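Local coordinates for protein retinol dehydratase (Spodoptera frugiperda, PDB 1FMJ) that dehydrates retinol to anhydroretinol, probably by way of a transient sulfate ester formed at an active site of the sulfotransferase type, at residues V45-I56 with L106-P114; T76-W84 with A95-Y103. All coordinates share one frame; numbering follows the deposited sequence.

Contact 1: residues V45-I56 with L106-P114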
loop_
_atom_site.group_PDB
_atom_site.type_symbol
_atom_site.label_atom_id
_atom_site.label_comp_id
_atom_site.label_asym_id
_atom_site.label_seq_id
_atom_site.Cartn_x
_atom_site.Cartn_y
_atom_site.Cartn_z
ATOM N N VAL A 45 11.115 -6.329 -3.981
ATOM C CA VAL A 45 11.110 -5.966 -2.571
ATOM C C VAL A 45 12.382 -5.231 -2.202
ATOM O O VAL A 45 13.470 -5.549 -2.696
ATOM C CB VAL A 45 10.934 -7.210 -1.629
ATOM C CG1 VAL A 45 9.636 -7.938 -1.961
ATOM C CG2 VAL A 45 12.112 -8.151 -1.754
ATOM N N TYR A 46 12.240 -4.217 -1.354
ATOM C CA TYR A 46 13.393 -3.456 -0.903
ATOM C C TYR A 46 14.291 -4.452 -0.173
ATOM O O TYR A 46 13.812 -5.237 0.644
ATOM C CB TYR A 46 12.947 -2.327 0.032
ATOM C CG TYR A 46 12.454 -1.095 -0.704
ATOM C CD1 TYR A 46 11.129 -0.678 -0.603
ATOM C CD2 TYR A 46 13.320 -0.346 -1.491
ATOM C CE1 TYR A 46 10.680 0.461 -1.271
ATOM C CE2 TYR A 46 12.887 0.793 -2.160
ATOM C CZ TYR A 46 11.568 1.191 -2.044
ATOM O OH TYR A 46 11.152 2.324 -2.694
ATOM N N ARG A 47 15.588 -4.414 -0.473
ATOM C CA ARG A 47 16.548 -5.340 0.120
ATOM C C ARG A 47 16.365 -5.619 1.616
ATOM O O ARG A 47 16.387 -6.770 2.036
ATOM C CB ARG A 47 17.977 -4.864 -0.157
ATOM C CG ARG A 47 19.015 -5.956 0.016
ATOM C CD ARG A 47 20.428 -5.447 -0.252
ATOM N NE ARG A 47 21.373 -6.553 -0.359
ATOM C CZ ARG A 47 21.403 -7.416 -1.372
ATOM N NH1 ARG A 47 20.542 -7.298 -2.372
ATOM N NH2 ARG A 47 22.292 -8.401 -1.383
ATOM N N PRO A 48 16.191 -4.572 2.441
ATOM C CA PRO A 48 16.004 -4.770 3.882
ATOM C C PRO A 48 14.869 -5.734 4.232
ATOM O O PRO A 48 14.725 -6.151 5.385
ATOM C CB PRO A 48 15.723 -3.356 4.384
ATOM C CG PRO A 48 16.561 -2.531 3.497
ATOM C CD PRO A 48 16.289 -3.134 2.132
ATOM N N TYR A 49 14.056 -6.086 3.244
ATOM C CA TYR A 49 12.948 -6.994 3.500
ATOM C C TYR A 49 13.436 -8.387 3.870
ATOM O O TYR A 49 12.876 -9.040 4.755
ATOM C CB TYR A 49 12.037 -7.103 2.277
ATOM C CG TYR A 49 10.829 -7.957 2.549
ATOM C CD1 TYR A 49 9.777 -7.476 3.328
ATOM C CD2 TYR A 49 10.765 -9.277 2.104
ATOM C CE1 TYR A 49 8.697 -8.284 3.666
ATOM C CE2 TYR A 49 9.676 -10.104 2.438
ATOM C CZ TYR A 49 8.652 -9.599 3.221
ATOM O OH TYR A 49 7.599 -10.413 3.596
ATOM N N LEU A 50 14.495 -8.829 3.198
ATOM C CA LEU A 50 15.052 -10.159 3.403
ATOM C C LEU A 50 15.409 -10.541 4.838
ATOM O O LEU A 50 15.460 -11.723 5.163
ATOM C CB LEU A 50 16.277 -10.347 2.500
ATOM C CG LEU A 50 16.052 -10.255 0.985
ATOM C CD1 LEU A 50 17.393 -10.251 0.263
ATOM C CD2 LEU A 50 15.201 -11.417 0.508
ATOM N N LYS A 51 15.669 -9.564 5.702
ATOM C CA LYS A 51 16.008 -9.888 7.085
ATOM C C LYS A 51 14.778 -10.323 7.896
ATOM O O LYS A 51 14.908 -10.904 8.971
ATOM C CB LYS A 51 16.690 -8.687 7.759
ATOM C CG LYS A 51 15.826 -7.437 7.828
ATOM C CD LYS A 51 16.592 -6.207 8.312
ATOM C CE LYS A 51 15.659 -4.996 8.389
ATOM N NZ LYS A 51 16.354 -3.731 8.758
ATOM N N ASP A 52 13.582 -10.068 7.369
ATOM C CA ASP A 52 12.355 -10.418 8.088
ATOM C C ASP A 52 11.370 -11.249 7.256
ATOM O O ASP A 52 10.267 -11.553 7.715
ATOM C CB ASP A 52 11.692 -9.121 8.572
ATOM C CG ASP A 52 10.623 -9.351 9.632
ATOM O OD1 ASP A 52 10.852 -10.157 10.551
ATOM O OD2 ASP A 52 9.560 -8.703 9.564
ATOM N N ALA A 53 11.768 -11.632 6.046
ATOM C CA ALA A 53 10.885 -12.404 5.162
ATOM C C ALA A 53 10.399 -13.736 5.739
ATOM O O ALA A 53 9.210 -14.047 5.682
ATOM C CB ALA A 53 11.569 -12.638 3.816
ATOM N N ALA A 54 11.317 -14.521 6.293
ATOM C CA ALA A 54 10.958 -15.814 6.880
ATOM C C ALA A 54 10.036 -15.638 8.092
ATOM O O ALA A 54 9.052 -16.368 8.248
ATOM C CB ALA A 54 12.210 -16.556 7.282
ATOM N N ASN A 55 10.360 -14.669 8.943
ATOM C CA ASN A 55 9.554 -14.391 10.128
ATOM C C ASN A 55 8.130 -14.019 9.739
ATOM O O ASN A 55 7.168 -14.454 10.374
ATOM C CB ASN A 55 10.164 -13.244 10.931
ATOM C CG ASN A 55 11.353 -13.679 11.756
ATOM O OD1 ASN A 55 11.992 -12.862 12.406
ATOM N ND2 ASN A 55 11.655 -14.969 11.735
ATOM N N ILE A 56 7.997 -13.212 8.692
ATOM C CA ILE A 56 6.679 -12.795 8.236
ATOM C C ILE A 56 5.934 -13.972 7.612
ATOM O O ILE A 56 4.715 -14.049 7.672
ATOM C CB ILE A 56 6.791 -11.630 7.230
ATOM C CG1 ILE A 56 7.194 -10.353 7.978
ATOM C CG2 ILE A 56 5.470 -11.421 6.511
ATOM C CD1 ILE A 56 7.665 -9.219 7.076
ATOM N N LEU A 106 2.840 -3.677 8.333
ATOM C CA LEU A 106 3.675 -4.869 8.257
ATOM C C LEU A 106 4.951 -4.731 7.425
ATOM O O LEU A 106 6.047 -5.064 7.899
ATOM C CB LEU A 106 2.834 -6.043 7.739
ATOM C CG LEU A 106 3.490 -7.430 7.777
ATOM C CD1 LEU A 106 4.020 -7.711 9.176
ATOM C CD2 LEU A 106 2.474 -8.487 7.363
ATOM N N ASP A 107 4.822 -4.243 6.194
ATOM C CA ASP A 107 5.983 -4.094 5.330
ATOM C C ASP A 107 6.577 -2.684 5.245
ATOM O O ASP A 107 7.420 -2.415 4.396
ATOM C CB ASP A 107 5.665 -4.635 3.921
ATOM C CG ASP A 107 4.352 -4.107 3.352
ATOM O OD1 ASP A 107 3.315 -4.164 4.045
ATOM O OD2 ASP A 107 4.353 -3.658 2.186
ATOM N N GLY A 108 6.152 -1.789 6.131
ATOM C CA GLY A 108 6.682 -0.434 6.105
ATOM C C GLY A 108 8.188 -0.327 6.331
ATOM O O GLY A 108 8.882 0.466 5.690
ATOM N N PHE A 109 8.708 -1.137 7.241
ATOM C CA PHE A 109 10.128 -1.093 7.561
ATOM C C PHE A 109 11.067 -1.276 6.380
ATOM O O PHE A 109 12.093 -0.613 6.305
ATOM C CB PHE A 109 10.454 -2.168 8.583
ATOM C CG PHE A 109 10.490 -3.545 8.001
ATOM C CD1 PHE A 109 11.699 -4.126 7.635
ATOM C CD2 PHE A 109 9.313 -4.243 7.772
ATOM C CE1 PHE A 109 11.731 -5.383 7.048
ATOM C CE2 PHE A 109 9.338 -5.503 7.182
ATOM C CZ PHE A 109 10.553 -6.072 6.821
ATOM N N MET A 110 10.715 -2.168 5.456
ATOM C CA MET A 110 11.603 -2.485 4.329
ATOM C C MET A 110 12.175 -1.337 3.500
ATOM O O MET A 110 13.233 -1.487 2.879
ATOM C CB MET A 110 10.934 -3.497 3.386
ATOM C CG MET A 110 10.035 -2.898 2.307
ATOM S SD MET A 110 9.640 -4.121 1.025
ATOM C CE MET A 110 8.181 -3.372 0.245
ATOM N N ILE A 111 11.511 -0.188 3.486
ATOM C CA ILE A 111 12.017 0.917 2.679
ATOM C C ILE A 111 13.246 1.554 3.310
ATOM O O ILE A 111 13.938 2.351 2.679
ATOM C CB ILE A 111 10.927 1.998 2.465
ATOM C CG1 ILE A 111 11.362 2.971 1.371
ATOM C CG2 ILE A 111 10.654 2.733 3.760
ATOM C CD1 ILE A 111 10.241 3.872 0.882
ATOM N N TYR A 112 13.533 1.179 4.549
ATOM C CA TYR A 112 14.677 1.746 5.262
ATOM C C TYR A 112 15.813 0.764 5.502
ATOM O O TYR A 112 15.592 -0.337 5.982
ATOM C CB TYR A 112 14.219 2.310 6.608
ATOM C CG TYR A 112 15.335 2.935 7.425
ATOM C CD1 TYR A 112 16.042 4.037 6.940
ATOM C CD2 TYR A 112 15.659 2.445 8.695
ATOM C CE1 TYR A 112 17.042 4.643 7.697
ATOM C CE2 TYR A 112 16.664 3.041 9.461
ATOM C CZ TYR A 112 17.351 4.140 8.953
ATOM O OH TYR A 112 18.350 4.736 9.680
ATOM N N ASP A 113 17.031 1.191 5.189
ATOM C CA ASP A 113 18.231 0.374 5.371
ATOM C C ASP A 113 19.150 1.078 6.383
ATOM O O ASP A 113 19.871 2.003 6.024
ATOM C CB ASP A 113 18.939 0.232 4.023
ATOM C CG ASP A 113 20.104 -0.736 4.061
ATOM O OD1 ASP A 113 20.595 -1.085 2.970
ATOM O OD2 ASP A 113 20.533 -1.141 5.163
ATOM N N PRO A 114 19.140 0.638 7.656
ATOM C CA PRO A 114 19.972 1.241 8.710
ATOM C C PRO A 114 21.432 1.460 8.318
ATOM O O PRO A 114 22.053 2.460 8.699
ATOM C CB PRO A 114 19.829 0.256 9.869
ATOM C CG PRO A 114 18.449 -0.283 9.680
ATOM C CD PRO A 114 18.398 -0.521 8.182
HETATM O O HOH W 1 14.433 -1.305 8.501
#
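Y49 and M110 bring the two backbones to 4.8 Å between their CA atoms, where the 3-10 turn 47-49, just past strand 43-46, settles on the 3-10 segment 109-111. Farther on the chains part, and I56 reaches L106 through side chains, CG2 to CD2 at 4.3 Å. M110 fills the centre. Its CG stands between the backbone N and the carbonyl carbon (chi1 87°) and the chain beyond is extended, which carries SD to 3.5 Å from Y46 N, a weak hydrogen bond. The sulfur makes Met-aromatic contacts with two rings, at the edge of Y46 and obliquely to Y49. I111 runs alongside Y46, pointing the same way, and lays CG1 over one face of the ring, 4.1 Å from the centroid. An alanine in place of Y46 would probably deprive I111 CG1 of the face it rests on, the M110 sulfur of the ring edge beside it, and Y35 of its stacking partner. The F109 ring turns its edge to P48 O, K51 CE and I56 CD1, while D52 CB approaches CZ obliquely at 3.7 Å; the D52 carboxylate itself is bonded to S147. P48 CB rests 3.4 Å from Y112 O, and a water takes a bond from K51 NZ and lies 2.9 Å from Y112 O, to which it probably donates. The contact thus joins the edge of the N-terminal antiparallel sheet to the loop after strand 104-105, whose Y112 lines the retinol pocket.

Contact 2: residues T76-W84 with A95-Y103. With A3P (adenosine-3'-5'-diphosphate), chain G.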
loop_
_atom_site.group_PDB
_atom_site.type_symbol
_atom_site.label_atom_id
_atom_site.label_comp_id
_atom_site.label_asym_id
_atom_site.label_seq_id
_atom_site.Cartn_x
_atom_site.Cartn_y
_atom_site.Cartn_z
ATOM N N THR A 76 -6.208 1.786 0.223
ATOM C CA THR A 76 -5.960 1.218 1.547
ATOM C C THR A 76 -6.374 2.126 2.714
ATOM O O THR A 76 -6.999 1.666 3.671
ATOM C CB THR A 76 -4.467 0.874 1.719
ATOM O OG1 THR A 76 -3.970 0.306 0.505
ATOM C CG2 THR A 76 -4.265 -0.128 2.848
ATOM N N THR A 77 -6.030 3.408 2.636
ATOM C CA THR A 77 -6.344 4.338 3.725
ATOM C C THR A 77 -7.833 4.418 4.030
ATOM O O THR A 77 -8.230 4.345 5.192
ATOM C CB THR A 77 -5.816 5.750 3.427
ATOM O OG1 THR A 77 -4.477 5.660 2.927
ATOM C CG2 THR A 77 -5.806 6.587 4.704
ATOM N N MET A 78 -8.651 4.573 2.990
ATOM C CA MET A 78 -10.103 4.642 3.138
ATOM C C MET A 78 -10.584 3.408 3.865
ATOM O O MET A 78 -11.299 3.486 4.865
ATOM C CB MET A 78 -10.793 4.641 1.778
ATOM C CG MET A 78 -10.403 5.754 0.863
ATOM S SD MET A 78 -11.113 5.459 -0.733
ATOM C CE MET A 78 -12.848 5.800 -0.384
ATOM N N THR A 79 -10.196 2.260 3.320
ATOM C CA THR A 79 -10.575 0.967 3.865
ATOM C C THR A 79 -10.153 0.841 5.322
ATOM O O THR A 79 -10.919 0.358 6.155
ATOM C CB THR A 79 -9.930 -0.176 3.059
ATOM O OG1 THR A 79 -10.248 -0.017 1.674
ATOM C CG2 THR A 79 -10.448 -1.533 3.539
ATOM N N GLN A 80 -8.934 1.271 5.636
ATOM C CA GLN A 80 -8.459 1.189 7.017
ATOM C C GLN A 80 -9.378 1.952 7.959
ATOM O O GLN A 80 -9.686 1.485 9.048
ATOM C CB GLN A 80 -7.052 1.761 7.148
ATOM C CG GLN A 80 -5.973 0.851 6.624
ATOM C CD GLN A 80 -4.613 1.473 6.726
ATOM O OE1 GLN A 80 -4.091 1.668 7.820
ATOM N NE2 GLN A 80 -4.026 1.797 5.583
ATOM N N GLU A 81 -9.805 3.133 7.533
ATOM C CA GLU A 81 -10.671 3.965 8.356
ATOM C C GLU A 81 -12.032 3.325 8.529
ATOM O O GLU A 81 -12.550 3.249 9.648
ATOM C CB GLU A 81 -10.819 5.354 7.739
ATOM C CG GLU A 81 -11.606 6.339 8.603
ATOM C CD GLU A 81 -10.851 6.805 9.843
ATOM O OE1 GLU A 81 -11.387 7.674 10.563
ATOM O OE2 GLU A 81 -9.729 6.318 10.099
ATOM N N LEU A 82 -12.615 2.866 7.420
ATOM C CA LEU A 82 -13.919 2.219 7.466
ATOM C C LEU A 82 -13.864 1.017 8.401
ATOM O O LEU A 82 -14.680 0.886 9.315
ATOM C CB LEU A 82 -14.334 1.745 6.070
ATOM C CG LEU A 82 -14.643 2.818 5.032
ATOM C CD1 LEU A 82 -14.924 2.158 3.676
ATOM C CD2 LEU A 82 -15.833 3.636 5.493
ATOM N N VAL A 83 -12.888 0.144 8.157
ATOM C CA VAL A 83 -12.701 -1.065 8.949
ATOM C C VAL A 83 -12.477 -0.787 10.435
ATOM O O VAL A 83 -12.965 -1.526 11.286
ATOM C CB VAL A 83 -11.499 -1.894 8.410
ATOM C CG1 VAL A 83 -11.141 -3.011 9.382
ATOM C CG2 VAL A 83 -11.837 -2.482 7.047
ATOM N N TRP A 84 -11.742 0.270 10.760
ATOM C CA TRP A 84 -11.482 0.558 12.161
ATOM C C TRP A 84 -12.730 1.055 12.856
ATOM O O TRP A 84 -13.047 0.619 13.955
ATOM C CB TRP A 84 -10.374 1.602 12.321
ATOM C CG TRP A 84 -9.712 1.553 13.674
ATOM C CD1 TRP A 84 -8.654 0.767 14.044
ATOM C CD2 TRP A 84 -10.082 2.300 14.840
ATOM N NE1 TRP A 84 -8.343 0.981 15.365
ATOM C CE2 TRP A 84 -9.200 1.917 15.879
ATOM C CE3 TRP A 84 -11.071 3.255 15.109
ATOM C CZ2 TRP A 84 -9.276 2.460 17.168
ATOM C CZ3 TRP A 84 -11.147 3.796 16.396
ATOM C CH2 TRP A 84 -10.252 3.394 17.406
ATOM N N ALA A 95 -11.269 7.530 16.807
ATOM C CA ALA A 95 -10.633 7.441 15.493
ATOM C C ALA A 95 -9.780 8.678 15.179
ATOM O O ALA A 95 -9.181 8.778 14.102
ATOM C CB ALA A 95 -11.689 7.254 14.418
ATOM N N LYS A 96 -9.713 9.612 16.120
ATOM C CA LYS A 96 -8.926 10.817 15.900
ATOM C C LYS A 96 -7.436 10.573 16.106
ATOM O O LYS A 96 -6.611 11.422 15.780
ATOM C CB LYS A 96 -9.420 11.950 16.803
ATOM C CG LYS A 96 -10.844 12.388 16.477
ATOM C CD LYS A 96 -11.291 13.552 17.341
ATOM C CE LYS A 96 -12.726 13.965 17.011
ATOM N NZ LYS A 96 -13.155 15.174 17.783
ATOM N N THR A 97 -7.086 9.413 16.649
ATOM C CA THR A 97 -5.676 9.105 16.843
ATOM C C THR A 97 -5.092 8.812 15.463
ATOM O O THR A 97 -5.816 8.407 14.549
ATOM C CB THR A 97 -5.476 7.872 17.757
ATOM O OG1 THR A 97 -5.852 8.204 19.097
ATOM C CG2 THR A 97 -4.025 7.438 17.761
ATOM N N TYR A 98 -3.790 9.027 15.311
ATOM C CA TYR A 98 -3.123 8.785 14.036
ATOM C C TYR A 98 -3.318 7.354 13.522
ATOM O O TYR A 98 -3.106 6.380 14.245
ATOM C CB TYR A 98 -1.626 9.098 14.156
ATOM C CG TYR A 98 -1.328 10.572 14.362
ATOM C CD1 TYR A 98 -0.681 11.023 15.514
ATOM C CD2 TYR A 98 -1.711 11.518 13.410
ATOM C CE1 TYR A 98 -0.422 12.387 15.717
ATOM C CE2 TYR A 98 -1.461 12.886 13.599
ATOM C CZ TYR A 98 -0.818 13.314 14.755
ATOM O OH TYR A 98 -0.592 14.663 14.953
ATOM N N MET A 99 -3.728 7.249 12.262
ATOM C CA MET A 99 -3.949 5.962 11.617
ATOM C C MET A 99 -2.701 5.102 11.800
ATOM O O MET A 99 -2.787 3.899 12.035
ATOM C CB MET A 99 -4.229 6.180 10.123
ATOM C CG MET A 99 -4.456 4.919 9.309
ATOM S SD MET A 99 -6.013 4.111 9.697
ATOM C CE MET A 99 -7.147 5.087 8.725
ATOM N N SER A 100 -1.538 5.735 11.712
ATOM C CA SER A 100 -0.279 5.022 11.862
ATOM C C SER A 100 -0.125 4.403 13.251
ATOM O O SER A 100 0.749 3.574 13.464
ATOM C CB SER A 100 0.892 5.957 11.566
ATOM O OG SER A 100 0.881 7.077 12.429
ATOM N N LEU A 101 -0.972 4.809 14.194
ATOM C CA LEU A 101 -0.933 4.252 15.543
ATOM C C LEU A 101 -2.036 3.204 15.711
ATOM O O LEU A 101 -1.977 2.367 16.607
ATOM C CB LEU A 101 -1.112 5.361 16.595
ATOM C CG LEU A 101 0.130 6.093 17.141
ATOM C CD1 LEU A 101 1.086 6.448 16.019
ATOM C CD2 LEU A 101 -0.304 7.352 17.884
ATOM N N ARG A 102 -3.045 3.247 14.850
ATOM C CA ARG A 102 -4.141 2.297 14.949
ATOM C C ARG A 102 -3.864 1.021 14.153
ATOM O O ARG A 102 -4.461 -0.026 14.409
ATOM C CB ARG A 102 -5.443 2.963 14.492
ATOM C CG ARG A 102 -6.013 3.956 15.519
ATOM C CD ARG A 102 -7.286 4.645 15.016
ATOM N NE ARG A 102 -6.976 5.684 14.041
ATOM C CZ ARG A 102 -7.766 6.037 13.035
ATOM N NH1 ARG A 102 -8.934 5.426 12.849
ATOM N NH2 ARG A 102 -7.387 7.010 12.215
ATOM N N TYR A 103 -2.939 1.121 13.204
ATOM C CA TYR A 103 -2.557 -0.004 12.359
ATOM C C TYR A 103 -1.047 -0.215 12.370
ATOM O O TYR A 103 -0.278 0.735 12.487
ATOM C CB TYR A 103 -2.965 0.246 10.900
ATOM C CG TYR A 103 -4.409 -0.045 10.567
ATOM C CD1 TYR A 103 -5.422 0.851 10.892
ATOM C CD2 TYR A 103 -4.754 -1.211 9.893
ATOM C CE1 TYR A 103 -6.743 0.593 10.548
ATOM C CE2 TYR A 103 -6.073 -1.482 9.545
ATOM C CZ TYR A 103 -7.058 -0.575 9.876
ATOM O OH TYR A 103 -8.348 -0.847 9.515
HETATM P P1 A3P G . -5.064 9.364 -5.974
HETATM O O1P A3P G . -3.597 9.498 -5.989
HETATM O O2P A3P G . -5.717 10.606 -5.511
HETATM O O3P A3P G . -5.562 9.009 -7.312
HETATM P P2 A3P G . -3.746 4.134 -0.641
HETATM O O4P A3P G . -4.427 4.534 0.601
HETATM O O5P A3P G . -3.857 2.675 -0.852
HETATM O O6P A3P G . -2.317 4.559 -0.592
HETATM O "O5'" A3P G . -4.442 4.857 -1.861
HETATM C "C5'" A3P G . -4.481 6.271 -1.968
HETATM C "C4'" A3P G . -5.443 6.711 -3.075
HETATM O "O4'" A3P G . -6.780 6.779 -2.503
HETATM C "C3'" A3P G . -5.147 8.123 -3.583
HETATM O "O3'" A3P G . -5.466 8.180 -4.993
HETATM C "C2'" A3P G . -6.005 8.958 -2.655
HETATM O "O2'" A3P G . -6.198 10.332 -2.974
HETATM C "C1'" A3P G . -7.272 8.118 -2.628
HETATM N N9 A3P G . -8.146 8.447 -1.494
HETATM C C8 A3P G . -7.832 8.595 -0.153
HETATM N N7 A3P G . -8.843 8.891 0.620
HETATM C C5 A3P G . -9.917 8.945 -0.258
HETATM C C6 A3P G . -11.319 9.217 -0.087
HETATM N N6 A3P G . -11.872 9.492 1.098
HETATM N N1 A3P G . -12.138 9.186 -1.214
HETATM C C2 A3P G . -11.611 8.906 -2.450
HETATM N N3 A3P G . -10.301 8.635 -2.738
HETATM C C4 A3P G . -9.504 8.671 -1.589
HETATM O O HOH W 2 -10.033 9.740 11.791
HETATM O O HOH W 3 -5.918 -0.016 16.861
#
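Q80 lies across one face of the Y103 ring, its CG 3.8 Å from the centroid in a CH-pi contact and its OE1 above the rim, with the amide plane turned 71° from the ring. The Y103 hydroxyl reaches back to the helix and donates to Q80 O at 2.7 Å, in the carbonyl plane and on a lone pair; the same oxygen also takes the helical bond from W84 N. One turn along, R102 crosses W84 at about a right angle and sets CD over the centre of the six-membered ring, 3.6 Å from its centroid. The bend of R102 at chi3 (-76°) then turns the guanidinium nearly perpendicular to the indole and end-on to E81. Both NH1 (3.0 Å) and NH2 (3.2 Å) grip E81 OE2, NH2 on the syn lone pair and NH1 from above a carboxylate plane that stands 88° from the guanidinium. E81 OE1 is held by H281 and by a water that also donates to A95 O. M99 SD lies over the rim of one guanidinium face and touches Q80 CB at 3.6 Å, while A95 O sits over the rim of the opposite face. A second water bridges W84 NE1 and R102 O. At the start of helix 76-87, the backbone N and hydroxyl of T76 and T77 bind the 5'-phosphate of adenosine-3'-5'-diphosphate, as in the P-loop-like nucleotide site of sulfotransferases. The buried carboxylate and guanidinium probably balance each other's charge, and the tyrosine bond to a main-chain carbonyl ties Y103 to the helix that carries this phosphate site.

Contact 2 is nested within the loop that contact 1 closes: the chain runs through 45-56, then 76-84 and 95-103, and reaches 106-114 last. Their centres lie 22 Å apart, and they share no direct touch beyond the chain itself. Only the short strand 104-105, an outermost strand of the parallel sheet, separates 95-103 from 106-114, so the two contacts involve the chain just before and just after it. In contact 2, segment 95-103 packs on helix 76-87, whose first residues hold the nucleotide; contact 1 brings in the N-terminal antiparallel sheet and ends near retinol. One contact thus includes residues of the nucleotide site and the other a residue of the retinol pocket.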